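Local coordinates for protein EDTA monooxygenase (EDTA-degrading bacterium BNC1, PDB 5DQP) that probably acts as a flavin-dependent monooxygenase that uses FMN and molecular oxygen in the bacterial breakdown of EDTA, at residues A[112-117]-A[201-206]; A[163-168]-A[179-184]; A[207-212]-A[417-422]. All blocks are in the same frame, centred on the assembly; numbering follows the deposited sequence.

Contact 1 of 3, residues A[112-117]-A[201-206]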
ATOM      1  N   VAL A 112       3.374  -5.293   4.646  1.00 16.71           N
ATOM      2  CA  VAL A 112       2.123  -5.928   4.293  1.00 19.34           C
ATOM      3  C   VAL A 112       2.263  -7.426   4.469  1.00 21.78           C
ATOM      4  O   VAL A 112       1.299  -8.111   4.849  1.00 21.81           O
ATOM      5  CB  VAL A 112       1.661  -5.532   2.872  1.00 18.19           C
ATOM      6  CG1 VAL A 112       2.517  -6.200   1.786  1.00 18.80           C
ATOM      7  CG2 VAL A 112       0.184  -5.860   2.701  1.00 17.30           C
ATOM      8  N   ASN A 113       3.465  -7.953   4.238  1.00 18.75           N
ATOM      9  CA  ASN A 113       3.704  -9.377   4.444  1.00 14.77           C
ATOM     10  C   ASN A 113       3.498  -9.748   5.904  1.00 22.41           C
ATOM     11  O   ASN A 113       2.712 -10.652   6.233  1.00 22.92           O
ATOM     12  CB  ASN A 113       5.127  -9.744   4.002  1.00 16.36           C
ATOM     13  CG  ASN A 113       5.338 -11.247   3.927  1.00 21.84           C
ATOM     14  OD1 ASN A 113       4.504 -11.981   3.360  1.00 21.06           O
ATOM     15  ND2 ASN A 113       6.440 -11.717   4.486  1.00 19.87           N
ATOM     16  N   LEU A 114       4.209  -9.045   6.791  1.00 16.72           N
ATOM     17  CA  LEU A 114       4.130  -9.285   8.229  1.00 23.39           C
ATOM     18  C   LEU A 114       2.714  -9.046   8.750  1.00 21.99           C
ATOM     19  O   LEU A 114       2.156  -9.884   9.470  1.00 21.11           O
ATOM     20  CB  LEU A 114       5.147  -8.391   8.943  1.00 19.13           C
ATOM     21  CG  LEU A 114       5.442  -8.586  10.430  1.00 26.88           C
ATOM     22  CD1 LEU A 114       5.871 -10.000  10.695  1.00 25.40           C
ATOM     23  CD2 LEU A 114       6.560  -7.633  10.855  1.00 16.87           C
ATOM     24  N   LEU A 115       2.091  -7.934   8.349  1.00 22.50           N
ATOM     25  CA  LEU A 115       0.741  -7.648   8.816  1.00 20.03           C
ATOM     26  C   LEU A 115      -0.257  -8.702   8.374  1.00 23.41           C
ATOM     27  O   LEU A 115      -1.241  -8.951   9.088  1.00 24.21           O
ATOM     28  CB  LEU A 115       0.269  -6.285   8.325  1.00 21.32           C
ATOM     29  CG  LEU A 115       0.672  -5.087   9.163  1.00 29.22           C
ATOM     30  CD1 LEU A 115       0.331  -3.865   8.346  1.00 21.75           C
ATOM     31  CD2 LEU A 115      -0.044  -5.073  10.548  1.00 22.63           C
ATOM     32  N   SER A 116      -0.064  -9.311   7.195  1.00 21.14           N
ATOM     33  CA  SER A 116      -1.010 -10.320   6.736  1.00 24.23           C
ATOM     34  C   SER A 116      -0.713 -11.708   7.290  1.00 21.98           C
ATOM     35  O   SER A 116      -1.425 -12.655   6.954  1.00 23.23           O
ATOM     36  CB  SER A 116      -1.039 -10.384   5.201  1.00 19.27           C
ATOM     37  OG  SER A 116       0.222 -10.773   4.702  1.00 18.96           O
ATOM     38  N   GLY A 117       0.327 -11.867   8.097  1.00 24.13           N
ATOM     39  CA  GLY A 117       0.707 -13.200   8.514  1.00 20.57           C
ATOM     40  C   GLY A 117       1.611 -13.927   7.546  1.00 20.68           C
ATOM     41  O   GLY A 117       1.716 -15.156   7.622  1.00 22.54           O
ATOM     42  N   PRO A 201      10.745  -5.896  10.990  1.00 23.67           N
ATOM     43  CA  PRO A 201      11.633  -7.030  11.267  1.00 23.42           C
ATOM     44  C   PRO A 201      11.367  -8.227  10.363  1.00 23.91           C
ATOM     45  O   PRO A 201      10.244  -8.472   9.919  1.00 18.38           O
ATOM     46  CB  PRO A 201      11.305  -7.368  12.724  1.00 20.33           C
ATOM     47  CG  PRO A 201       9.816  -7.083  12.773  1.00 20.76           C
ATOM     48  CD  PRO A 201       9.595  -5.856  11.915  1.00 14.55           C
ATOM     49  N   LEU A 202      12.433  -8.988  10.115  1.00 26.57           N
ATOM     50  CA  LEU A 202      12.316 -10.238   9.383  1.00 20.67           C
ATOM     51  C   LEU A 202      11.429 -11.192  10.173  1.00 23.39           C
ATOM     52  O   LEU A 202      11.644 -11.373  11.376  1.00 25.50           O
ATOM     53  CB  LEU A 202      13.687 -10.875   9.168  1.00 23.30           C
ATOM     54  CG  LEU A 202      13.804 -12.101   8.254  1.00 26.15           C
ATOM     55  CD1 LEU A 202      13.406 -11.742   6.817  1.00 21.70           C
ATOM     56  CD2 LEU A 202      15.219 -12.596   8.278  1.00 28.05           C
ATOM     57  N   PRO A 203      10.429 -11.795   9.556  1.00 25.98           N
ATOM     58  CA  PRO A 203       9.608 -12.771  10.264  1.00 24.31           C
ATOM     59  C   PRO A 203      10.369 -14.072  10.423  1.00 25.55           C
ATOM     60  O   PRO A 203      11.334 -14.318   9.691  1.00 24.17           O
ATOM     61  CB  PRO A 203       8.388 -12.946   9.341  1.00 23.23           C
ATOM     62  CG  PRO A 203       8.468 -11.761   8.356  1.00 24.67           C
ATOM     63  CD  PRO A 203       9.938 -11.538   8.193  1.00 22.45           C
ATOM     64  N   PRO A 204       9.942 -14.942  11.343  1.00 26.66           N
ATOM     65  CA  PRO A 204      10.635 -16.223  11.517  1.00 27.12           C
ATOM     66  C   PRO A 204      10.455 -17.173  10.350  1.00 31.00           C
ATOM     67  O   PRO A 204      11.255 -18.101  10.190  1.00 32.21           O
ATOM     68  CB  PRO A 204      10.006 -16.787  12.801  1.00 28.45           C
ATOM     69  CG  PRO A 204       8.658 -16.167  12.850  1.00 28.84           C
ATOM     70  CD  PRO A 204       8.832 -14.776  12.300  1.00 26.62           C
ATOM     71  N   TYR A 205       9.459 -16.972   9.507  1.00 26.40           N
ATOM     72  CA  TYR A 205       9.287 -17.834   8.346  1.00 27.87           C
ATOM     73  C   TYR A 205       9.896 -17.241   7.064  1.00 29.39           C
ATOM     74  O   TYR A 205       9.712 -17.805   5.981  1.00 25.30           O
ATOM     75  CB  TYR A 205       7.797 -18.139   8.163  1.00 27.94           C
ATOM     76  CG  TYR A 205       6.971 -16.882   8.286  1.00 24.40           C
ATOM     77  CD1 TYR A 205       6.882 -15.992   7.224  1.00 22.93           C
ATOM     78  CD2 TYR A 205       6.299 -16.570   9.463  1.00 25.88           C
ATOM     79  CE1 TYR A 205       6.173 -14.830   7.332  1.00 19.65           C
ATOM     80  CE2 TYR A 205       5.558 -15.398   9.573  1.00 23.61           C
ATOM     81  CZ  TYR A 205       5.496 -14.538   8.502  1.00 23.22           C
ATOM     82  OH  TYR A 205       4.768 -13.374   8.589  1.00 23.79           O
ATOM     83  N   GLY A 206      10.620 -16.130   7.158  1.00 28.91           N
ATOM     84  CA  GLY A 206      11.423 -15.670   6.049  1.00 25.88           C
ATOM     85  C   GLY A 206      10.862 -14.446   5.358  1.00 23.13           C
ATOM     86  O   GLY A 206       9.771 -13.970   5.677  1.00 24.48           O
TER
HETATM   87  O   HOH W   1       7.565 -14.433   4.153  1.00 20.35           O
HETATM   88  O   HOH W   2       3.271 -12.799  10.606  1.00 37.85           O
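Leu114 of helix 102-115 packs against two prolines of the loop 201-206, which leads into strand 210-213 of the TIM barrel. The helix closes with a Schellman motif at Gly117, whose positive phi turns the chain toward strand 120-125. The leucine side chain can be followed outward. Its CB carries CG anti to the backbone N (chi1 -170°), and CG branches into two methyls, each on a different proline. Leu114 CD1 reaches the Pro203 ring, 3.9 Å from Pro203 CG and a little farther from its CB. Leu114 CD2 meets the Pro201 ring and lies 3.7 Å from Pro201 CD. The leucine and Pro201 side chains cross at about a right angle. Phe73 of the second subunit also packs on Leu114.

Tyr205 stands in the type I turn from Pro203 to Gly206. Pro203 CB lies over one face of its ring, offset toward the rim. The phenol end reaches the helix terminus, with Tyr205 OH 3.4 Å from Gly117 C.

No direct hydrogen bond joins the two segments, so waters supply the polar links. One water bonds to Tyr205 OH at 2.6 Å and weakly to Leu114 O. On Asn113, OD1 accepts from the backbone N of Ile120, which leaves ND2 turned to the loop. Asn113 ND2 donates to a second water at 3.0 Å, and that water donates to Gly206 O at 2.7 Å.

Contact 2 of 3, residues A[163-168]-A[179-184]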
ATOM      1  N   SER A 163      18.127  -6.992   7.749  1.00 24.67           N
ATOM      2  CA  SER A 163      18.892  -6.108   8.618  1.00 24.09           C
ATOM      3  C   SER A 163      18.301  -5.962  10.020  1.00 27.42           C
ATOM      4  O   SER A 163      18.969  -5.374  10.883  1.00 26.94           O
ATOM      5  CB  SER A 163      19.033  -4.716   7.979  1.00 19.08           C
ATOM      6  OG  SER A 163      17.785  -4.022   7.984  1.00 25.41           O
ATOM      7  N   TRP A 164      17.076  -6.446  10.269  1.00 25.20           N
ATOM      8  CA  TRP A 164      16.492  -6.432  11.613  1.00 21.60           C
ATOM      9  C   TRP A 164      15.885  -7.799  11.873  1.00 24.75           C
ATOM     10  O   TRP A 164      14.821  -8.116  11.338  1.00 27.35           O
ATOM     11  CB  TRP A 164      15.439  -5.342  11.779  1.00 23.94           C
ATOM     12  CG  TRP A 164      14.890  -5.270  13.196  1.00 19.56           C
ATOM     13  CD1 TRP A 164      15.425  -5.848  14.331  1.00 25.49           C
ATOM     14  CD2 TRP A 164      13.715  -4.588  13.621  1.00 19.71           C
ATOM     15  NE1 TRP A 164      14.656  -5.544  15.436  1.00 20.69           N
ATOM     16  CE2 TRP A 164      13.611  -4.761  15.029  1.00 23.93           C
ATOM     17  CE3 TRP A 164      12.764  -3.805  12.970  1.00 19.80           C
ATOM     18  CZ2 TRP A 164      12.563  -4.224  15.763  1.00 20.64           C
ATOM     19  CZ3 TRP A 164      11.736  -3.265  13.707  1.00 21.88           C
ATOM     20  CH2 TRP A 164      11.646  -3.471  15.086  1.00 21.22           C
ATOM     21  N   LYS A 165      16.558  -8.600  12.696  1.00 24.53           N
ATOM     22  CA  LYS A 165      16.059  -9.904  13.109  1.00 28.76           C
ATOM     23  C   LYS A 165      15.592  -9.767  14.559  1.00 28.75           C
ATOM     24  O   LYS A 165      16.386  -9.859  15.490  1.00 26.55           O
ATOM     25  CB  LYS A 165      17.129 -10.968  12.934  1.00 28.59           C
ATOM     26  CG  LYS A 165      17.490 -11.211  11.459  1.00 30.23           C
ATOM     27  CD  LYS A 165      18.664 -12.180  11.293  1.00 32.05           C
ATOM     28  CE  LYS A 165      19.096 -12.231   9.829  1.00 33.94           C
ATOM     29  NZ  LYS A 165      20.202 -13.196   9.578  1.00 40.73           N
ATOM     30  N   PHE A 166      14.295  -9.499  14.722  1.00 26.60           N
ATOM     31  CA  PHE A 166      13.687  -9.340  16.039  1.00 26.23           C
ATOM     32  C   PHE A 166      13.540 -10.711  16.708  1.00 24.41           C
ATOM     33  O   PHE A 166      13.262 -11.701  16.036  1.00 26.85           O
ATOM     34  CB  PHE A 166      12.319  -8.657  15.882  1.00 21.76           C
ATOM     35  CG  PHE A 166      11.541  -8.486  17.161  1.00 22.02           C
ATOM     36  CD1 PHE A 166      11.779  -7.404  17.993  1.00 16.68           C
ATOM     37  CD2 PHE A 166      10.590  -9.419  17.533  1.00 21.03           C
ATOM     38  CE1 PHE A 166      11.079  -7.255  19.177  1.00 21.19           C
ATOM     39  CE2 PHE A 166       9.883  -9.276  18.712  1.00 21.19           C
ATOM     40  CZ  PHE A 166      10.127  -8.180  19.538  1.00 19.77           C
ATOM     41  N   PRO A 167      13.764 -10.816  18.146  1.00 24.03           N
ATOM     42  CA  PRO A 167      13.736 -12.139  18.835  1.00 33.21           C
ATOM     43  C   PRO A 167      12.339 -12.649  19.199  1.00 23.03           C
ATOM     44  O   PRO A 167      11.846 -12.552  20.320  1.00 24.13           O
ATOM     45  CB  PRO A 167      14.599 -11.888  20.073  1.00 28.48           C
ATOM     46  CG  PRO A 167      14.506 -10.421  20.343  1.00 20.23           C
ATOM     47  CD  PRO A 167      14.127  -9.716  19.054  1.00 24.22           C
ATOM     48  N   TRP A 168      11.671 -13.227  18.196  1.00 22.71           N
ATOM     49  CA  TRP A 168      10.286 -13.674  18.347  1.00 26.93           C
ATOM     50  C   TRP A 168      10.088 -14.609  19.533  1.00 25.32           C
ATOM     51  O   TRP A 168       9.012 -14.615  20.138  1.00 28.70           O
ATOM     52  CB  TRP A 168       9.819 -14.378  17.060  1.00 26.93           C
ATOM     53  CG  TRP A 168       9.930 -13.503  15.885  1.00 24.52           C
ATOM     54  CD1 TRP A 168      10.885 -13.550  14.913  1.00 27.60           C
ATOM     55  CD2 TRP A 168       9.104 -12.374  15.587  1.00 22.66           C
ATOM     56  NE1 TRP A 168      10.679 -12.546  14.007  1.00 23.67           N
ATOM     57  CE2 TRP A 168       9.595 -11.805  14.400  1.00 24.55           C
ATOM     58  CE3 TRP A 168       7.987 -11.795  16.205  1.00 21.22           C
ATOM     59  CZ2 TRP A 168       8.999 -10.696  13.807  1.00 21.37           C
ATOM     60  CZ3 TRP A 168       7.404 -10.694  15.622  1.00 21.71           C
ATOM     61  CH2 TRP A 168       7.913 -10.154  14.441  1.00 21.01           C
ATOM     62  N   PHE A 179      15.653  -5.819  20.958  1.00 21.47           N
ATOM     63  CA  PHE A 179      15.559  -5.634  19.511  1.00 22.31           C
ATOM     64  C   PHE A 179      16.192  -6.775  18.725  1.00 26.06           C
ATOM     65  O   PHE A 179      15.969  -6.859  17.513  1.00 25.53           O
ATOM     66  CB  PHE A 179      16.203  -4.313  19.077  1.00 21.18           C
ATOM     67  CG  PHE A 179      15.321  -3.095  19.272  1.00 26.22           C
ATOM     68  CD1 PHE A 179      15.161  -2.532  20.529  1.00 30.22           C
ATOM     69  CD2 PHE A 179      14.685  -2.495  18.193  1.00 27.60           C
ATOM     70  CE1 PHE A 179      14.366  -1.417  20.710  1.00 28.24           C
ATOM     71  CE2 PHE A 179      13.887  -1.363  18.365  1.00 29.92           C
ATOM     72  CZ  PHE A 179      13.725  -0.825  19.616  1.00 27.52           C
ATOM     73  N   GLY A 180      16.969  -7.651  19.367  1.00 24.56           N
ATOM     74  CA  GLY A 180      17.591  -8.741  18.634  1.00 25.42           C
ATOM     75  C   GLY A 180      18.768  -8.256  17.794  1.00 35.90           C
ATOM     76  O   GLY A 180      19.513  -7.353  18.181  1.00 31.61           O
ATOM     77  N   GLU A 181      18.937  -8.860  16.619  1.00 30.24           N
ATOM     78  CA  GLU A 181      20.069  -8.569  15.742  1.00 32.66           C
ATOM     79  C   GLU A 181      19.685  -7.461  14.766  1.00 29.27           C
ATOM     80  O   GLU A 181      18.823  -7.646  13.898  1.00 27.68           O
ATOM     81  CB  GLU A 181      20.521  -9.829  14.999  1.00 37.16           C
ATOM     82  CG  GLU A 181      21.589  -9.554  13.930  1.00 59.61           C
ATOM     83  CD  GLU A 181      21.859 -10.746  13.010  1.00 70.11           C
ATOM     84  OE1 GLU A 181      21.597 -11.898  13.426  1.00 80.70           O
ATOM     85  OE2 GLU A 181      22.330 -10.529  11.866  1.00 73.79           O
ATOM     86  N   VAL A 182      20.350  -6.321  14.895  1.00 28.69           N
ATOM     87  CA  VAL A 182      20.110  -5.139  14.078  1.00 29.11           C
ATOM     88  C   VAL A 182      21.429  -4.783  13.419  1.00 36.56           C
ATOM     89  O   VAL A 182      22.421  -4.534  14.111  1.00 35.16           O
ATOM     90  CB  VAL A 182      19.594  -3.972  14.933  1.00 29.92           C
ATOM     91  CG1 VAL A 182      19.471  -2.696  14.113  1.00 31.28           C
ATOM     92  CG2 VAL A 182      18.281  -4.350  15.579  1.00 28.52           C
ATOM     93  N   MET A 183      21.455  -4.776  12.103  1.00 34.28           N
ATOM     94  CA  MET A 183      22.712  -4.439  11.453  1.00 36.12           C
ATOM     95  C   MET A 183      22.458  -3.629  10.189  1.00 34.92           C
ATOM     96  O   MET A 183      21.784  -4.117   9.267  1.00 29.75           O
ATOM     97  CB  MET A 183      23.496  -5.710  11.122  1.00 43.17           C
ATOM     98  CG  MET A 183      24.909  -5.442  10.624  1.00 52.82           C
ATOM     99  SD  MET A 183      25.614  -6.875   9.791  1.00120.99           S
ATOM    100  CE  MET A 183      27.135  -6.192   9.125  1.00 86.64           C
ATOM    101  N   PRO A 184      22.998  -2.408  10.098  1.00 34.67           N
ATOM    102  CA  PRO A 184      22.848  -1.625   8.869  1.00 29.18           C
ATOM    103  C   PRO A 184      23.502  -2.328   7.692  1.00 31.52           C
ATOM    104  O   PRO A 184      24.342  -3.212   7.854  1.00 29.82           O
ATOM    105  CB  PRO A 184      23.559  -0.315   9.194  1.00 30.00           C
ATOM    106  CG  PRO A 184      24.552  -0.697  10.245  1.00 37.16           C
ATOM    107  CD  PRO A 184      23.890  -1.741  11.067  1.00 32.11           C
TER
HETATM  108  O   HOH W   3      22.517 -10.719   9.370  1.00 50.31           O
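Lys165 and Glu181 pair through both backbone groups. Lys165 N donates to Glu181 O at 2.7 Å. This bond is nearly straight, 170° at the hydrogen. The return bond, from Glu181 N to Lys165 O, is longer at 3.0 Å and more bent. Two residues away, beyond the Trp164-Val182 pair, Met183 N donates to Ser163 O at 2.8 Å, again almost straight at 169°. Ser163 O also receives a CA-H...O contact from Val182.

The indole N-H of Trp164 is satisfied across the contact too. Trp164 NE1 donates to Phe179 O at 2.8 Å. The acceptor sits in the indole plane, and the N-H meets a carbonyl lone pair, though the bond is somewhat bent. Trp164 CG is anti to the backbone N (chi1 -177°), which carries the indole along the strand toward Phe179.

The backbone bonds form a two-stranded antiparallel ribbon, separate from the parallel barrel sheet. Trp164 and Val182 are its non-hydrogen-bonded pair. On their face Val182 CG2 lies 3.5 Å from Trp164 CD1. The six-membered ring of Trp164 and the Phe179 ring are near parallel but slid apart, and they touch from Trp164 CZ2 to Phe179 CD2 at 3.7 Å. The second subunit covers this side: its Leu61 packs on Trp164, and its Trp22 ring meets Phe179.

Lys165 and Glu181 occupy the other face, extended side by side. Their charged ends stay beyond salt-bridge range, with Lys165 NZ 4.1 Å from Glu181 OE2. A water spans them, donating to Glu181 OE2 and accepting weakly from Lys165 NZ. Ser163 OG bonds to Leu160 O and Leu198 N, tying the ribbon to helix 143-161 and to the loop after strand 193-194.

Contact 3 of 3, residues A[207-212]-A[417-422]; sequences PPVVVQ and TLRERL
Pro207 O is gripped by two nitrogens of Arg419. Arg419 NE and Arg419 NH2 both donate to Pro207 O, each at 3.0 Å, so the guanidinium meets the carbonyl side-on. The oxygen lies in the guanidinium plane. The two donors differ in their approach: Arg419 NE comes in the carbonyl plane, while NH2 stands well above it, 57° out. Arg419 NH2 also makes a weak bond to Pro208 O at 3.2 Å.

The contact joins the lead-in to strand 210-213, part of the parallel sheet of the TIM barrel, to the short helix 418-421 near the C-terminus. Pro207 and Pro208 carry the chain into this strand. Arg419 holds the Pro207 carbonyl firmly and that of Pro208 only weakly. The arginine chain leaves with CG anti to the backbone N and bends at chi3 (-54°), which turns the guanidinium back onto the prolines. Its other amino group, NH1, forms a salt bridge with Glu228 OE2, outside the two segments, and bonds to Pro425 O. Glu228 OE1 accepts from Val210 N, so one carboxylate serves both the arginine and the strand.

Val209 supplies the apolar part. Its CG2 lies over one face of the guanidinium, offset toward the rim, and Val209 CG2 is 3.8 Å from Arg419 CA. The same methyl, Val209 CG2, is 4.3 Å from Leu418 CG. Val209 CG1 lies 4.4 Å from Leu422 CD1.

The helix start is capped by Thr417, which holds the N-cap position. Thr417 OG1 accepts from Glu420 N at 3.2 Å, and Thr417 OG1 donates to Glu420 OE1 at 2.9 Å.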
ATOM      1  N   PRO A 207      11.587 -13.954   4.353  1.00 22.13           N
ATOM      2  CA  PRO A 207      11.224 -12.691   3.686  1.00 19.26           C
ATOM      3  C   PRO A 207      10.093 -12.873   2.679  1.00 23.47           C
ATOM      4  O   PRO A 207       9.694 -14.005   2.355  1.00 22.60           O
ATOM      5  CB  PRO A 207      12.539 -12.300   2.992  1.00 18.19           C
ATOM      6  CG  PRO A 207      13.144 -13.613   2.610  1.00 26.36           C
ATOM      7  CD  PRO A 207      12.829 -14.529   3.800  1.00 24.82           C
ATOM      8  N   PRO A 208       9.536 -11.772   2.159  1.00 23.64           N
ATOM      9  CA  PRO A 208       8.500 -11.890   1.131  1.00 18.44           C
ATOM     10  C   PRO A 208       8.993 -12.656  -0.080  1.00 22.07           C
ATOM     11  O   PRO A 208      10.160 -12.564  -0.464  1.00 21.98           O
ATOM     12  CB  PRO A 208       8.198 -10.431   0.758  1.00 18.16           C
ATOM     13  CG  PRO A 208       8.644  -9.635   1.972  1.00 19.44           C
ATOM     14  CD  PRO A 208       9.867 -10.357   2.439  1.00 14.79           C
ATOM     15  N   VAL A 209       8.075 -13.415  -0.684  1.00 19.24           N
ATOM     16  CA  VAL A 209       8.355 -14.125  -1.933  1.00 19.83           C
ATOM     17  C   VAL A 209       8.530 -13.122  -3.068  1.00 18.41           C
ATOM     18  O   VAL A 209       7.783 -12.144  -3.178  1.00 21.96           O
ATOM     19  CB  VAL A 209       7.210 -15.113  -2.224  1.00 23.76           C
ATOM     20  CG1 VAL A 209       7.320 -15.731  -3.620  1.00 15.74           C
ATOM     21  CG2 VAL A 209       7.164 -16.196  -1.154  1.00 19.29           C
ATOM     22  N   VAL A 210       9.526 -13.345  -3.918  1.00 21.30           N
ATOM     23  CA  VAL A 210       9.820 -12.434  -5.026  1.00 16.99           C
ATOM     24  C   VAL A 210       9.449 -13.122  -6.330  1.00 19.35           C
ATOM     25  O   VAL A 210       9.880 -14.250  -6.591  1.00 18.95           O
ATOM     26  CB  VAL A 210      11.295 -11.988  -5.031  1.00 23.57           C
ATOM     27  CG1 VAL A 210      11.636 -11.228  -6.331  1.00 20.51           C
ATOM     28  CG2 VAL A 210      11.593 -11.096  -3.807  1.00 22.49           C
ATOM     29  N   VAL A 211       8.672 -12.425  -7.152  1.00 22.74           N
ATOM     30  CA  VAL A 211       8.129 -12.938  -8.397  1.00 18.80           C
ATOM     31  C   VAL A 211       8.756 -12.158  -9.537  1.00 18.12           C
ATOM     32  O   VAL A 211       9.077 -10.973  -9.393  1.00 23.45           O
ATOM     33  CB  VAL A 211       6.581 -12.839  -8.401  1.00 22.11           C
ATOM     34  CG1 VAL A 211       5.966 -13.238  -9.795  1.00 18.50           C
ATOM     35  CG2 VAL A 211       6.005 -13.706  -7.276  1.00 17.05           C
ATOM     36  N   GLN A 212       8.957 -12.838 -10.672  1.00 23.69           N
ATOM     37  CA  GLN A 212       9.584 -12.245 -11.848  1.00 23.30           C
ATOM     38  C   GLN A 212       8.843 -12.676 -13.110  1.00 27.36           C
ATOM     39  O   GLN A 212       8.256 -13.760 -13.171  1.00 27.43           O
ATOM     40  CB  GLN A 212      11.076 -12.621 -11.931  1.00 21.13           C
ATOM     41  CG  GLN A 212      11.888 -11.842 -13.003  1.00 33.11           C
ATOM     42  CD  GLN A 212      11.785 -12.444 -14.411  1.00 33.42           C
ATOM     43  OE1 GLN A 212      11.524 -13.645 -14.566  1.00 33.16           O
ATOM     44  NE2 GLN A 212      11.975 -11.606 -15.440  1.00 31.93           N
ATOM     45  N   THR A 417       1.502 -19.293   5.588  1.00 21.59           N
ATOM     46  CA  THR A 417       2.309 -18.276   4.923  1.00 23.41           C
ATOM     47  C   THR A 417       2.505 -18.677   3.462  1.00 23.91           C
ATOM     48  O   THR A 417       2.451 -19.863   3.114  1.00 21.12           O
ATOM     49  CB  THR A 417       3.653 -18.063   5.642  1.00 27.04           C
ATOM     50  OG1 THR A 417       4.586 -19.087   5.277  1.00 27.21           O
ATOM     51  CG2 THR A 417       3.449 -18.061   7.177  1.00 20.49           C
ATOM     52  N   LEU A 418       2.680 -17.665   2.609  1.00 21.75           N
ATOM     53  CA  LEU A 418       2.887 -17.916   1.187  1.00 20.55           C
ATOM     54  C   LEU A 418       4.198 -18.660   0.938  1.00 20.03           C
ATOM     55  O   LEU A 418       4.234 -19.650   0.196  1.00 21.66           O
ATOM     56  CB  LEU A 418       2.835 -16.591   0.413  1.00 18.65           C
ATOM     57  CG  LEU A 418       2.943 -16.717  -1.097  1.00 21.53           C
ATOM     58  CD1 LEU A 418       1.800 -17.574  -1.671  1.00 21.13           C
ATOM     59  CD2 LEU A 418       2.947 -15.316  -1.719  1.00 23.13           C
ATOM     60  N   ARG A 419       5.291 -18.222   1.563  1.00 21.12           N
ATOM     61  CA  ARG A 419       6.556 -18.936   1.373  1.00 20.49           C
ATOM     62  C   ARG A 419       6.429 -20.419   1.735  1.00 24.25           C
ATOM     63  O   ARG A 419       6.944 -21.288   1.016  1.00 25.44           O
ATOM     64  CB  ARG A 419       7.670 -18.257   2.167  1.00 18.21           C
ATOM     65  CG  ARG A 419       8.980 -19.020   2.186  1.00 22.95           C
ATOM     66  CD  ARG A 419      10.155 -18.168   2.700  1.00 23.89           C
ATOM     67  NE  ARG A 419      10.319 -16.914   1.968  1.00 20.64           N
ATOM     68  CZ  ARG A 419      10.872 -16.813   0.760  1.00 22.63           C
ATOM     69  NH1 ARG A 419      11.338 -17.889   0.160  1.00 20.19           N
ATOM     70  NH2 ARG A 419      10.969 -15.633   0.151  1.00 23.62           N
ATOM     71  N   GLU A 420       5.722 -20.743   2.823  1.00 21.45           N
ATOM     72  CA  GLU A 420       5.588 -22.155   3.194  1.00 26.16           C
ATOM     73  C   GLU A 420       4.560 -22.881   2.331  1.00 22.30           C
ATOM     74  O   GLU A 420       4.756 -24.046   1.972  1.00 22.38           O
ATOM     75  CB  GLU A 420       5.232 -22.271   4.682  1.00 31.08           C
ATOM     76  CG  GLU A 420       6.355 -21.742   5.586  1.00 40.71           C
ATOM     77  CD  GLU A 420       5.966 -21.595   7.060  1.00 60.11           C
ATOM     78  OE1 GLU A 420       4.846 -21.113   7.342  1.00 36.82           O
ATOM     79  OE2 GLU A 420       6.796 -21.943   7.938  1.00 51.18           O
ATOM     80  N   ARG A 421       3.453 -22.218   1.985  1.00 23.13           N
ATOM     81  CA  ARG A 421       2.489 -22.814   1.057  1.00 23.84           C
ATOM     82  C   ARG A 421       3.154 -23.239  -0.258  1.00 23.49           C
ATOM     83  O   ARG A 421       2.876 -24.321  -0.799  1.00 23.70           O
ATOM     84  CB  ARG A 421       1.354 -21.814   0.795  1.00 20.74           C
ATOM     85  CG  ARG A 421       0.273 -22.323  -0.180  1.00 24.32           C
ATOM     86  CD  ARG A 421      -0.947 -21.433  -0.140  1.00 21.39           C
ATOM     87  NE  ARG A 421      -1.397 -21.180   1.228  1.00 18.84           N
ATOM     88  CZ  ARG A 421      -2.006 -20.063   1.606  1.00 22.12           C
ATOM     89  NH1 ARG A 421      -2.234 -19.111   0.706  1.00 17.57           N
ATOM     90  NH2 ARG A 421      -2.401 -19.898   2.868  1.00 21.49           N
ATOM     91  N   LEU A 422       4.052 -22.406  -0.774  1.00 21.97           N
ATOM     92  CA  LEU A 422       4.727 -22.665  -2.042  1.00 23.59           C
ATOM     93  C   LEU A 422       5.893 -23.643  -1.931  1.00 25.47           C
ATOM     94  O   LEU A 422       6.477 -23.991  -2.959  1.00 25.79           O
ATOM     95  CB  LEU A 422       5.229 -21.342  -2.629  1.00 20.81           C
ATOM     96  CG  LEU A 422       4.066 -20.416  -2.969  1.00 20.48           C
ATOM     97  CD1 LEU A 422       4.586 -19.140  -3.593  1.00 20.87           C
ATOM     98  CD2 LEU A 422       3.152 -21.145  -3.934  1.00 22.59           C
TER

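How the contacts relate
Contact 2 closes within the stretch of chain that contact 1 spans, and contact 3 follows both. Segments 201-206 and 207-212 are consecutive, so one run of chain passes from contact 1 to contact 3 and into barrel strand 210-213. The centres of contacts 1 and 3 are about 11 Å apart, those of 1 and 2 about 13 Å. The centres of contacts 2 and 3 are about 21 Å apart and their nearest atoms about 9 Å. Leu202 links contact 1 to contact 2 through probable hydrogen bonds with Trp164 and Trp168. In space the order from the barrel outward is contact 3, contact 1, contact 2. Contacts 1 and 2 both meet the second subunit; contact 3 does not.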